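Local coordinates for protein Phikz039 (Pseudomonas phage phikz, PDB 3ZBQ) that belongs to the tubulin superfamily as the phage tubulin-like protein PhuZ and holds guanosine-5'-diphosphate in a pocket at the C-terminal ends of its parallel strands, at residues Asn98-Ser103 and Ser115-Leu120; Val127-Ile132 and Val160-Asn165; Gln220-His225 and Phe278-Leu283. One frame throughout, in Å; residues are numbered along the deposited sequence.

Interaction 1: residues Asn98-Ser103 and Ser115-Leu120. With GDP (guanosine-5'-diphosphate), chain B.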
loop_
_atom_site.group_PDB
_atom_site.type_symbol
_atom_site.label_atom_id
_atom_site.label_comp_id
_atom_site.label_asym_id
_atom_site.label_seq_id
_atom_site.Cartn_x
_atom_site.Cartn_y
_atom_site.Cartn_z
ATOM N N ASN A 98 -9.865 -5.161 5.687
ATOM C CA ASN A 98 -8.954 -5.669 4.666
ATOM C C ASN A 98 -7.699 -4.832 4.605
ATOM O O ASN A 98 -7.765 -3.598 4.605
ATOM C CB ASN A 98 -9.641 -5.678 3.301
ATOM C CG ASN A 98 -10.876 -6.540 3.292
ATOM O OD1 ASN A 98 -10.785 -7.745 3.047
ATOM N ND2 ASN A 98 -12.035 -5.947 3.637
ATOM N N ILE A 99 -6.552 -5.501 4.554
ATOM C CA ILE A 99 -5.284 -4.805 4.507
ATOM C C ILE A 99 -4.568 -5.296 3.261
ATOM O O ILE A 99 -4.465 -6.492 3.044
ATOM C CB ILE A 99 -4.420 -5.085 5.759
ATOM C CG1 ILE A 99 -5.212 -4.762 7.034
ATOM C CG2 ILE A 99 -3.133 -4.263 5.718
ATOM C CD1 ILE A 99 -4.451 -4.999 8.325
ATOM N N VAL A 100 -4.144 -4.363 2.422
ATOM C CA VAL A 100 -3.450 -4.695 1.178
ATOM C C VAL A 100 -2.038 -4.103 1.212
ATOM O O VAL A 100 -1.867 -2.901 1.453
ATOM C CB VAL A 100 -4.230 -4.146 -0.046
ATOM C CG1 VAL A 100 -3.647 -4.687 -1.356
ATOM C CG2 VAL A 100 -5.701 -4.513 0.045
ATOM N N VAL A 101 -1.028 -4.933 0.923
ATOM C CA VAL A 101 0.376 -4.565 1.138
ATOM C C VAL A 101 1.179 -4.701 -0.141
ATOM O O VAL A 101 1.148 -5.764 -0.771
ATOM C CB VAL A 101 1.028 -5.467 2.212
ATOM C CG1 VAL A 101 2.415 -4.978 2.570
ATOM C CG2 VAL A 101 0.140 -5.520 3.464
ATOM N N TYR A 102 1.895 -3.636 -0.522
ATOM C CA TYR A 102 2.631 -3.615 -1.805
ATOM C C TYR A 102 3.551 -2.406 -1.934
ATOM O O TYR A 102 3.367 -1.387 -1.265
ATOM C CB TYR A 102 1.641 -3.607 -2.984
ATOM C CG TYR A 102 0.572 -2.531 -2.866
ATOM C CD1 TYR A 102 -0.565 -2.739 -2.093
ATOM C CD2 TYR A 102 0.699 -1.310 -3.531
ATOM C CE1 TYR A 102 -1.539 -1.770 -1.973
ATOM C CE2 TYR A 102 -0.282 -0.328 -3.421
ATOM C CZ TYR A 102 -1.397 -0.568 -2.641
ATOM O OH TYR A 102 -2.389 0.390 -2.504
ATOM N N SER A 103 4.550 -2.513 -2.811
ATOM C CA SER A 103 5.414 -1.380 -3.091
ATOM C C SER A 103 4.770 -0.488 -4.147
ATOM O O SER A 103 3.943 -0.943 -4.935
ATOM C CB SER A 103 6.763 -1.870 -3.609
ATOM O OG SER A 103 6.587 -2.595 -4.811
ATOM N N SER A 115 -5.674 -2.343 -7.649
ATOM C CA SER A 115 -6.824 -2.944 -8.328
ATOM C C SER A 115 -7.715 -3.706 -7.364
ATOM O O SER A 115 -8.942 -3.661 -7.486
ATOM C CB SER A 115 -6.393 -3.861 -9.470
ATOM O OG SER A 115 -5.672 -3.131 -10.439
ATOM N N LEU A 116 -7.108 -4.410 -6.410
ATOM C CA LEU A 116 -7.884 -5.095 -5.383
ATOM C C LEU A 116 -8.599 -4.087 -4.495
ATOM O O LEU A 116 -9.765 -4.278 -4.170
ATOM C CB LEU A 116 -7.022 -6.034 -4.535
ATOM C CG LEU A 116 -6.650 -7.368 -5.185
ATOM C CD1 LEU A 116 -5.473 -8.024 -4.456
ATOM C CD2 LEU A 116 -7.842 -8.314 -5.214
ATOM N N VAL A 117 -7.912 -3.010 -4.117
ATOM C CA VAL A 117 -8.543 -1.975 -3.286
ATOM C C VAL A 117 -9.764 -1.408 -3.993
ATOM O O VAL A 117 -10.833 -1.238 -3.390
ATOM C CB VAL A 117 -7.572 -0.827 -2.970
ATOM C CG1 VAL A 117 -8.296 0.275 -2.187
ATOM C CG2 VAL A 117 -6.407 -1.341 -2.164
ATOM N N SER A 118 -9.609 -1.129 -5.282
ATOM C CA SER A 118 -10.703 -0.576 -6.069
ATOM C C SER A 118 -11.892 -1.531 -6.114
ATOM O O SER A 118 -13.035 -1.131 -5.872
ATOM C CB SER A 118 -10.244 -0.252 -7.489
ATOM O OG SER A 118 -11.285 0.401 -8.193
ATOM N N HIS A 119 -11.613 -2.794 -6.409
ATOM C CA HIS A 119 -12.661 -3.806 -6.484
ATOM C C HIS A 119 -13.347 -3.950 -5.135
ATOM O O HIS A 119 -14.573 -3.957 -5.055
ATOM C CB HIS A 119 -12.086 -5.156 -6.908
ATOM C CG HIS A 119 -13.122 -6.220 -7.078
ATOM N ND1 HIS A 119 -13.704 -6.499 -8.294
ATOM C CD2 HIS A 119 -13.699 -7.055 -6.180
ATOM C CE1 HIS A 119 -14.587 -7.472 -8.143
ATOM N NE2 HIS A 119 -14.604 -7.825 -6.871
ATOM N N LEU A 120 -12.555 -4.069 -4.075
ATOM C CA LEU A 120 -13.122 -4.258 -2.736
ATOM C C LEU A 120 -13.972 -3.063 -2.315
ATOM O O LEU A 120 -15.046 -3.224 -1.732
ATOM C CB LEU A 120 -12.014 -4.493 -1.707
ATOM C CG LEU A 120 -11.177 -5.766 -1.794
ATOM C CD1 LEU A 120 -9.862 -5.562 -1.053
ATOM C CD2 LEU A 120 -11.910 -6.949 -1.218
HETATM P PB GDP B . 6.838 -5.939 -7.764
HETATM O O1B GDP B . 7.040 -7.415 -7.534
HETATM O O2B GDP B . 5.631 -5.443 -6.995
HETATM O O3B GDP B . 6.698 -5.613 -9.231
HETATM O O3A GDP B . 8.106 -5.095 -7.247
HETATM P PA GDP B . 8.882 -5.307 -5.855
HETATM O O1A GDP B . 9.546 -6.649 -5.664
HETATM O O2A GDP B . 7.963 -4.981 -4.696
HETATM O "O5'" GDP B . 10.022 -4.196 -5.956
HETATM C "C5'" GDP B . 9.708 -2.830 -6.203
HETATM C "C4'" GDP B . 10.462 -1.958 -5.203
HETATM O "O4'" GDP B . 9.934 -2.173 -3.894
HETATM C "C3'" GDP B . 11.938 -2.287 -5.085
HETATM O "O3'" GDP B . 12.690 -1.551 -6.063
HETATM C "C2'" GDP B . 12.262 -1.861 -3.673
HETATM O "O2'" GDP B . 12.479 -0.449 -3.641
HETATM C "C1'" GDP B . 10.969 -2.069 -2.917
HETATM N N9 GDP B . 10.963 -3.335 -2.153
HETATM C C8 GDP B . 10.877 -4.594 -2.626
HETATM N N7 GDP B . 10.878 -5.492 -1.611
HETATM C C5 GDP B . 10.947 -4.801 -0.454
HETATM C C6 GDP B . 10.988 -5.115 0.992
HETATM O O6 GDP B . 10.936 -6.303 1.402
HETATM N N1 GDP B . 11.059 -4.078 1.846
HETATM C C2 GDP B . 11.108 -2.793 1.436
HETATM N N2 GDP B . 11.195 -1.792 2.347
HETATM N N3 GDP B . 11.075 -2.437 0.134
HETATM C C4 GDP B . 10.999 -3.382 -0.828
#
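Val100 sits over Val117 where strand 98-103 and helix 115-120 run almost antiparallel, at 160°, with their axes 9.5 Å apart at closest approach. Such spacing is what a helix needs to lie on a sheet through side chains alone, and no hydrogen bond crosses between the two segments. The meeting is carried by two methyl groups, Val100 CG2 and Val117 CG2, 3.9 Å apart, with the two valines crossing obliquely. In Val100 this methyl lies beside the backbone N while CG1 takes the place anti to it (chi1 -170°), and Val117 repeats the choice from the helix. One turn further along the helix, Leu120 brings CD1 to 4.4 Å from Val100 CG2 and equally close to Asn98 CB. The amide of Asn98 turns elsewhere: OD1 takes the N-H of Gly95 and ND2 gives to the carbonyl of Val126, so a buried polar end is satisfied without involving the helix. Tyr102 OH comes only to 4.4 Å from Val117 CG2; its hydrogen bond goes to Ser129 OG on the next strand. At the end of the strand Ser103 leaves the helix behind and meets the nucleotide. Its OG stands between the backbone N and the carbonyl carbon (chi1 61°), from where it donates to GDP O2A over 2.8 Å. Backbone N-H groups of Ala107, Ser108 and Gly109, in the glycine-rich turn after the strand and at the start of helix 109-122, also hold the nucleotide. Here is a clear case of the first half of a beta-alpha-beta unit in a Rossmann-like fold: helix and strand meet almost wholly through carbon atoms, while the nucleotide is bound at the strand's C-terminal end.

Interaction 2: residues Val127-Ile132 and Val160-Asn165. With GDP (guanosine-5'-diphosphate), chain B.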
loop_
_atom_site.group_PDB
_atom_site.type_symbol
_atom_site.label_atom_id
_atom_site.label_comp_id
_atom_site.label_asym_id
_atom_site.label_seq_id
_atom_site.Cartn_x
_atom_site.Cartn_y
_atom_site.Cartn_z
ATOM N N VAL A 127 -11.065 -0.983 3.686
ATOM C CA VAL A 127 -9.739 -1.343 3.190
ATOM C C VAL A 127 -8.690 -0.332 3.642
ATOM O O VAL A 127 -8.927 0.881 3.617
ATOM C CB VAL A 127 -9.714 -1.387 1.639
ATOM C CG1 VAL A 127 -8.357 -1.941 1.123
ATOM C CG2 VAL A 127 -10.866 -2.221 1.084
ATOM N N VAL A 128 -7.525 -0.834 4.043
ATOM C CA VAL A 128 -6.365 0.020 4.287
ATOM C C VAL A 128 -5.190 -0.534 3.485
ATOM O O VAL A 128 -5.024 -1.746 3.397
ATOM C CB VAL A 128 -5.993 0.042 5.785
ATOM C CG1 VAL A 128 -4.643 0.711 5.994
ATOM C CG2 VAL A 128 -7.083 0.760 6.581
ATOM N N SER A 129 -4.397 0.344 2.888
ATOM C CA SER A 129 -3.188 -0.085 2.184
ATOM C C SER A 129 -1.950 0.267 2.982
ATOM O O SER A 129 -1.844 1.374 3.533
ATOM C CB SER A 129 -3.087 0.571 0.804
ATOM O OG SER A 129 -3.970 -0.048 -0.113
ATOM N N VAL A 130 -1.002 -0.664 3.017
ATOM C CA VAL A 130 0.314 -0.390 3.583
ATOM C C VAL A 130 1.303 -0.440 2.413
ATOM O O VAL A 130 1.448 -1.472 1.757
ATOM C CB VAL A 130 0.679 -1.390 4.713
ATOM C CG1 VAL A 130 2.040 -1.054 5.293
ATOM C CG2 VAL A 130 -0.386 -1.339 5.831
ATOM N N VAL A 131 1.914 0.704 2.109
ATOM C CA VAL A 131 2.659 0.868 0.854
ATOM C C VAL A 131 4.063 1.434 1.047
ATOM O O VAL A 131 4.357 2.051 2.073
ATOM C CB VAL A 131 1.865 1.744 -0.152
ATOM C CG1 VAL A 131 0.442 1.186 -0.337
ATOM C CG2 VAL A 131 1.788 3.204 0.331
ATOM N N ILE A 132 4.926 1.215 0.048
ATOM C CA ILE A 132 6.334 1.629 0.099
ATOM C C ILE A 132 6.716 2.480 -1.111
ATOM O O ILE A 132 6.642 2.016 -2.256
ATOM C CB ILE A 132 7.288 0.404 0.156
ATOM C CG1 ILE A 132 6.919 -0.513 1.327
ATOM C CG2 ILE A 132 8.750 0.848 0.264
ATOM C CD1 ILE A 132 7.535 -1.905 1.249
ATOM N N VAL A 160 -14.782 6.068 -2.683
ATOM C CA VAL A 160 -14.455 5.850 -1.283
ATOM C C VAL A 160 -13.006 6.280 -1.140
ATOM O O VAL A 160 -12.162 5.842 -1.930
ATOM C CB VAL A 160 -14.553 4.352 -0.918
ATOM C CG1 VAL A 160 -14.020 4.104 0.487
ATOM C CG2 VAL A 160 -15.978 3.834 -1.044
ATOM N N PRO A 161 -12.700 7.142 -0.154
ATOM C CA PRO A 161 -11.305 7.582 0.008
ATOM C C PRO A 161 -10.374 6.389 0.195
ATOM O O PRO A 161 -10.635 5.497 1.009
ATOM C CB PRO A 161 -11.348 8.428 1.291
ATOM C CG PRO A 161 -12.779 8.888 1.380
ATOM C CD PRO A 161 -13.582 7.722 0.876
ATOM N N MET A 162 -9.298 6.352 -0.578
ATOM C CA MET A 162 -8.344 5.277 -0.436
ATOM C C MET A 162 -7.378 5.625 0.685
ATOM O O MET A 162 -6.720 6.664 0.648
ATOM C CB MET A 162 -7.585 5.053 -1.752
ATOM C CG MET A 162 -6.669 3.893 -1.673
ATOM S SD MET A 162 -6.046 3.420 -3.279
ATOM C CE MET A 162 -4.943 2.133 -2.722
ATOM N N ILE A 163 -7.314 4.761 1.693
ATOM C CA ILE A 163 -6.496 5.008 2.871
ATOM C C ILE A 163 -5.136 4.350 2.682
ATOM O O ILE A 163 -5.045 3.133 2.497
ATOM C CB ILE A 163 -7.157 4.414 4.138
ATOM C CG1 ILE A 163 -8.532 5.031 4.375
ATOM C CG2 ILE A 163 -6.247 4.579 5.357
ATOM C CD1 ILE A 163 -9.381 4.232 5.342
ATOM N N ILE A 164 -4.075 5.152 2.742
ATOM C CA ILE A 164 -2.734 4.604 2.619
ATOM C C ILE A 164 -1.893 4.891 3.867
ATOM O O ILE A 164 -1.888 6.010 4.407
ATOM C CB ILE A 164 -2.015 5.104 1.334
ATOM C CG1 ILE A 164 -1.681 6.591 1.440
ATOM C CG2 ILE A 164 -2.873 4.847 0.101
ATOM C CD1 ILE A 164 -0.704 7.078 0.355
ATOM N N ASN A 165 -1.223 3.844 4.339
ATOM C CA ASN A 165 -0.218 3.961 5.382
ATOM C C ASN A 165 1.129 3.931 4.666
ATOM O O ASN A 165 1.521 2.903 4.104
ATOM C CB ASN A 165 -0.375 2.813 6.383
ATOM C CG ASN A 165 0.716 2.789 7.424
ATOM O OD1 ASN A 165 1.617 1.952 7.368
ATOM N ND2 ASN A 165 0.642 3.699 8.391
HETATM P PB GDP B . 6.838 -5.939 -7.764
HETATM O O1B GDP B . 7.040 -7.415 -7.534
HETATM O O2B GDP B . 5.631 -5.443 -6.995
HETATM O O3B GDP B . 6.698 -5.613 -9.231
HETATM O O3A GDP B . 8.106 -5.095 -7.247
HETATM P PA GDP B . 8.882 -5.307 -5.855
HETATM O O1A GDP B . 9.546 -6.649 -5.664
HETATM O O2A GDP B . 7.963 -4.981 -4.696
HETATM O "O5'" GDP B . 10.022 -4.196 -5.956
HETATM C "C5'" GDP B . 9.708 -2.830 -6.203
HETATM C "C4'" GDP B . 10.462 -1.958 -5.203
HETATM O "O4'" GDP B . 9.934 -2.173 -3.894
HETATM C "C3'" GDP B . 11.938 -2.287 -5.085
HETATM O "O3'" GDP B . 12.690 -1.551 -6.063
HETATM C "C2'" GDP B . 12.262 -1.861 -3.673
HETATM O "O2'" GDP B . 12.479 -0.449 -3.641
HETATM C "C1'" GDP B . 10.969 -2.069 -2.917
HETATM N N9 GDP B . 10.963 -3.335 -2.153
HETATM C C8 GDP B . 10.877 -4.594 -2.626
HETATM N N7 GDP B . 10.878 -5.492 -1.611
HETATM C C5 GDP B . 10.947 -4.801 -0.454
HETATM C C6 GDP B . 10.988 -5.115 0.992
HETATM O O6 GDP B . 10.936 -6.303 1.402
HETATM N N1 GDP B . 11.059 -4.078 1.846
HETATM C C2 GDP B . 11.108 -2.793 1.436
HETATM N N2 GDP B . 11.195 -1.792 2.347
HETATM N N3 GDP B . 11.075 -2.437 0.134
HETATM C C4 GDP B . 10.999 -3.382 -0.828
HETATM O O HOH W 1 -8.641 2.316 1.372
HETATM O O HOH W 2 -6.249 1.499 0.602
#
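Asn165 N and Ser129 O join two parallel strands in which each alternately gives and takes backbone bonds. Ser129 N donates to Ile163 O at 2.9 Å, Asn165 N to Ser129 O at 2.7 Å, and Val131 N to Asn165 O at 3.0 Å, all nearly straight. The side chain of Asn165 starts from CB, which rests 3.5 Å from Ser129 O. With CG anti to the backbone N (chi1 175°), the amide runs alongside Val130, and OD1 comes 3.7 Å from Val130 CG1. That oxygen finds its polar partner in His167 NE2, while ND2 reaches across to the carbonyl of Leu224 on the following strand, so a buried amide ties two strand pairs together. On the other face Ser129 OG touches the methyl CE of Met162, whose extended chain stretches over to it, and is hydrogen-bonded to Tyr102 OH. The short strand axes cross at 38°, and toward Val128 and Ile163 the backbones stand farther apart and water enters. Water 1 bridges the gap, donating to Val127 O at 2.7 Å and accepting from Ile163 N at 2.8 Å. Water 2 joins Ser129 OG to Ile163 O, giving that carbonyl a second donor besides Ser129 N. At the far end Ile132 lays CD1 over the guanine face, 3.7 Å from GDP C2. The chemistry implies direct backbone bonds on the side toward the nucleotide, replaced by ordered water where the backbones diverge.

Interaction 3: residues Gln220-His225 and Phe278-Leu283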
loop_
_atom_site.group_PDB
_atom_site.type_symbol
_atom_site.label_atom_id
_atom_site.label_comp_id
_atom_site.label_asym_id
_atom_site.label_seq_id
_atom_site.Cartn_x
_atom_site.Cartn_y
_atom_site.Cartn_z
ATOM N N GLN A 220 -10.972 11.437 -1.821
ATOM C CA GLN A 220 -9.615 11.465 -2.360
ATOM C C GLN A 220 -8.701 10.639 -1.459
ATOM O O GLN A 220 -9.139 10.142 -0.425
ATOM C CB GLN A 220 -9.112 12.913 -2.426
ATOM C CG GLN A 220 -8.894 13.515 -1.058
ATOM C CD GLN A 220 -8.431 14.964 -1.100
ATOM O OE1 GLN A 220 -8.344 15.573 -2.162
ATOM N NE2 GLN A 220 -8.142 15.521 0.073
ATOM N N THR A 221 -7.435 10.490 -1.844
ATOM C CA THR A 221 -6.494 9.717 -1.034
ATOM C C THR A 221 -6.324 10.364 0.336
ATOM O O THR A 221 -6.221 11.596 0.453
ATOM C CB THR A 221 -5.117 9.603 -1.705
ATOM O OG1 THR A 221 -5.287 9.270 -3.087
ATOM C CG2 THR A 221 -4.284 8.509 -1.037
ATOM N N VAL A 222 -6.323 9.538 1.377
ATOM C CA VAL A 222 -6.018 10.019 2.704
ATOM C C VAL A 222 -4.912 9.175 3.311
ATOM O O VAL A 222 -4.646 8.055 2.858
ATOM C CB VAL A 222 -7.273 10.017 3.593
ATOM C CG1 VAL A 222 -8.253 11.067 3.093
ATOM C CG2 VAL A 222 -7.912 8.628 3.591
ATOM N N GLN A 223 -4.232 9.726 4.308
ATOM C CA GLN A 223 -3.099 9.024 4.897
ATOM C C GLN A 223 -3.385 8.529 6.316
ATOM O O GLN A 223 -3.949 9.255 7.144
ATOM C CB GLN A 223 -1.856 9.922 4.870
ATOM C CG GLN A 223 -0.591 9.237 5.324
ATOM C CD GLN A 223 0.648 9.961 4.849
ATOM O OE1 GLN A 223 0.565 10.865 4.013
ATOM N NE2 GLN A 223 1.797 9.580 5.380
ATOM N N LEU A 224 -3.004 7.282 6.586
ATOM C CA LEU A 224 -3.187 6.682 7.902
ATOM C C LEU A 224 -1.888 6.702 8.683
ATOM O O LEU A 224 -0.858 6.196 8.216
ATOM C CB LEU A 224 -3.676 5.237 7.783
ATOM C CG LEU A 224 -3.602 4.432 9.076
ATOM C CD1 LEU A 224 -4.639 4.979 10.075
ATOM C CD2 LEU A 224 -3.870 2.974 8.778
ATOM N N HIS A 225 -1.947 7.299 9.866
ATOM C CA HIS A 225 -0.800 7.362 10.758
ATOM C C HIS A 225 -1.050 6.499 11.990
ATOM O O HIS A 225 -1.983 6.758 12.764
ATOM C CB HIS A 225 -0.544 8.810 11.193
ATOM C CG HIS A 225 -0.456 9.781 10.055
ATOM N ND1 HIS A 225 0.747 10.154 9.485
ATOM C CD2 HIS A 225 -1.417 10.459 9.385
ATOM C CE1 HIS A 225 0.518 11.018 8.510
ATOM N NE2 HIS A 225 -0.787 11.222 8.432
ATOM N N PHE A 278 -5.058 5.538 15.535
ATOM C CA PHE A 278 -4.995 5.287 14.113
ATOM C C PHE A 278 -5.615 6.504 13.468
ATOM O O PHE A 278 -6.834 6.638 13.426
ATOM C CB PHE A 278 -5.738 3.991 13.800
ATOM C CG PHE A 278 -5.142 2.790 14.489
ATOM C CD1 PHE A 278 -5.445 2.511 15.821
ATOM C CD2 PHE A 278 -4.250 1.958 13.817
ATOM C CE1 PHE A 278 -4.880 1.407 16.473
ATOM C CE2 PHE A 278 -3.677 0.855 14.468
ATOM C CZ PHE A 278 -3.994 0.584 15.789
ATOM N N VAL A 279 -4.758 7.417 13.018
ATOM C CA VAL A 279 -5.200 8.762 12.668
ATOM C C VAL A 279 -5.190 8.955 11.171
ATOM O O VAL A 279 -4.142 8.838 10.546
ATOM C CB VAL A 279 -4.296 9.840 13.304
ATOM C CG1 VAL A 279 -4.885 11.231 13.053
ATOM C CG2 VAL A 279 -4.151 9.599 14.798
ATOM N N ILE A 280 -6.355 9.261 10.607
ATOM C CA ILE A 280 -6.476 9.511 9.173
ATOM C C ILE A 280 -6.530 11.019 8.915
ATOM O O ILE A 280 -7.351 11.722 9.491
ATOM C CB ILE A 280 -7.746 8.842 8.586
ATOM C CG1 ILE A 280 -7.671 7.319 8.733
ATOM C CG2 ILE A 280 -7.928 9.193 7.118
ATOM C CD1 ILE A 280 -8.949 6.592 8.316
ATOM N N ASN A 281 -5.633 11.520 8.070
ATOM C CA ASN A 281 -5.729 12.907 7.604
ATOM C C ASN A 281 -5.543 12.981 6.089
ATOM O O ASN A 281 -5.274 11.972 5.448
ATOM C CB ASN A 281 -4.741 13.830 8.346
ATOM C CG ASN A 281 -3.303 13.713 7.833
ATOM O OD1 ASN A 281 -2.934 12.740 7.167
ATOM N ND2 ASN A 281 -2.477 14.705 8.169
ATOM N N GLY A 282 -5.696 14.164 5.514
ATOM C CA GLY A 282 -5.549 14.296 4.078
ATOM C C GLY A 282 -4.306 15.065 3.715
ATOM O O GLY A 282 -3.684 14.820 2.668
ATOM N N LEU A 283 -3.918 15.988 4.588
ATOM C CA LEU A 283 -2.846 16.934 4.272
ATOM C C LEU A 283 -1.505 16.264 3.985
ATOM O O LEU A 283 -0.752 16.710 3.121
ATOM C CB LEU A 283 -2.674 17.935 5.411
ATOM C CG LEU A 283 -1.817 19.158 5.101
ATOM C CD1 LEU A 283 -2.421 19.937 3.937
ATOM C CD2 LEU A 283 -1.688 20.043 6.338
#
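His225 and Asn281 are brought together by complementary first torsions: the imidazole swings beside its own backbone N (chi1 -52°), while the Asn281 amide stands between N and the carbonyl carbon (chi1 78°). They sit on the antiparallel pair formed by strands 222-227 and 275-281, within the tubulin-type C-terminal domain, where the parallel part of the sheet gives way to reversed strands. Two hydrogen-bonded pairs flank the non-hydrogen-bonded pair Leu224-Ile280. In the first, Gln223 N meets Asn281 O at 2.7 Å and Asn281 N returns to Gln223 O at 3.0 Å; in the second, His225 N meets Val279 O at 2.8 Å and Val279 N reaches His225 O at 2.9 Å. On the face of Leu224, its CD1 lies 4.1 Å from Ile280 CG1 and also touches Phe278 CB, while Val222 and Ile280 press their CG2 methyls together at 3.6 Å. Helix 175-192 packs on this face through Leu189, which meets both Leu224 and Phe278. On the opposite face the amide is anchored by ND2, bonded to Leu237 O and Ser284 OG, which should fix its rotation for the histidine. His225 NE2 then donates to Asn281 OD1 over 2.9 Å, with the oxygen in the ring plane but the nitrogen 53° out of the amide's carbonyl plane.

Along the chain the three contacts follow in series, and all reach one mixed sheet. Interactions 1 and 2 have centres about 8 Å apart and lie on the neighbouring strands 97-103 and 127-133; helix 109-122 leads from one to the other, so they belong to successive beta-alpha-beta units, and both touch the guanosine-5'-diphosphate. Interaction 3 lies about 9 Å from interaction 2, centre to centre, joined to it by the adjacent strands 163-168 and 222-227. Interactions 1 and 3, with centres about 16 Å apart, do not touch. Read across the sheet, the contacts thus connect the nucleotide-holding part to the C-terminal domain by continuous strand pairing.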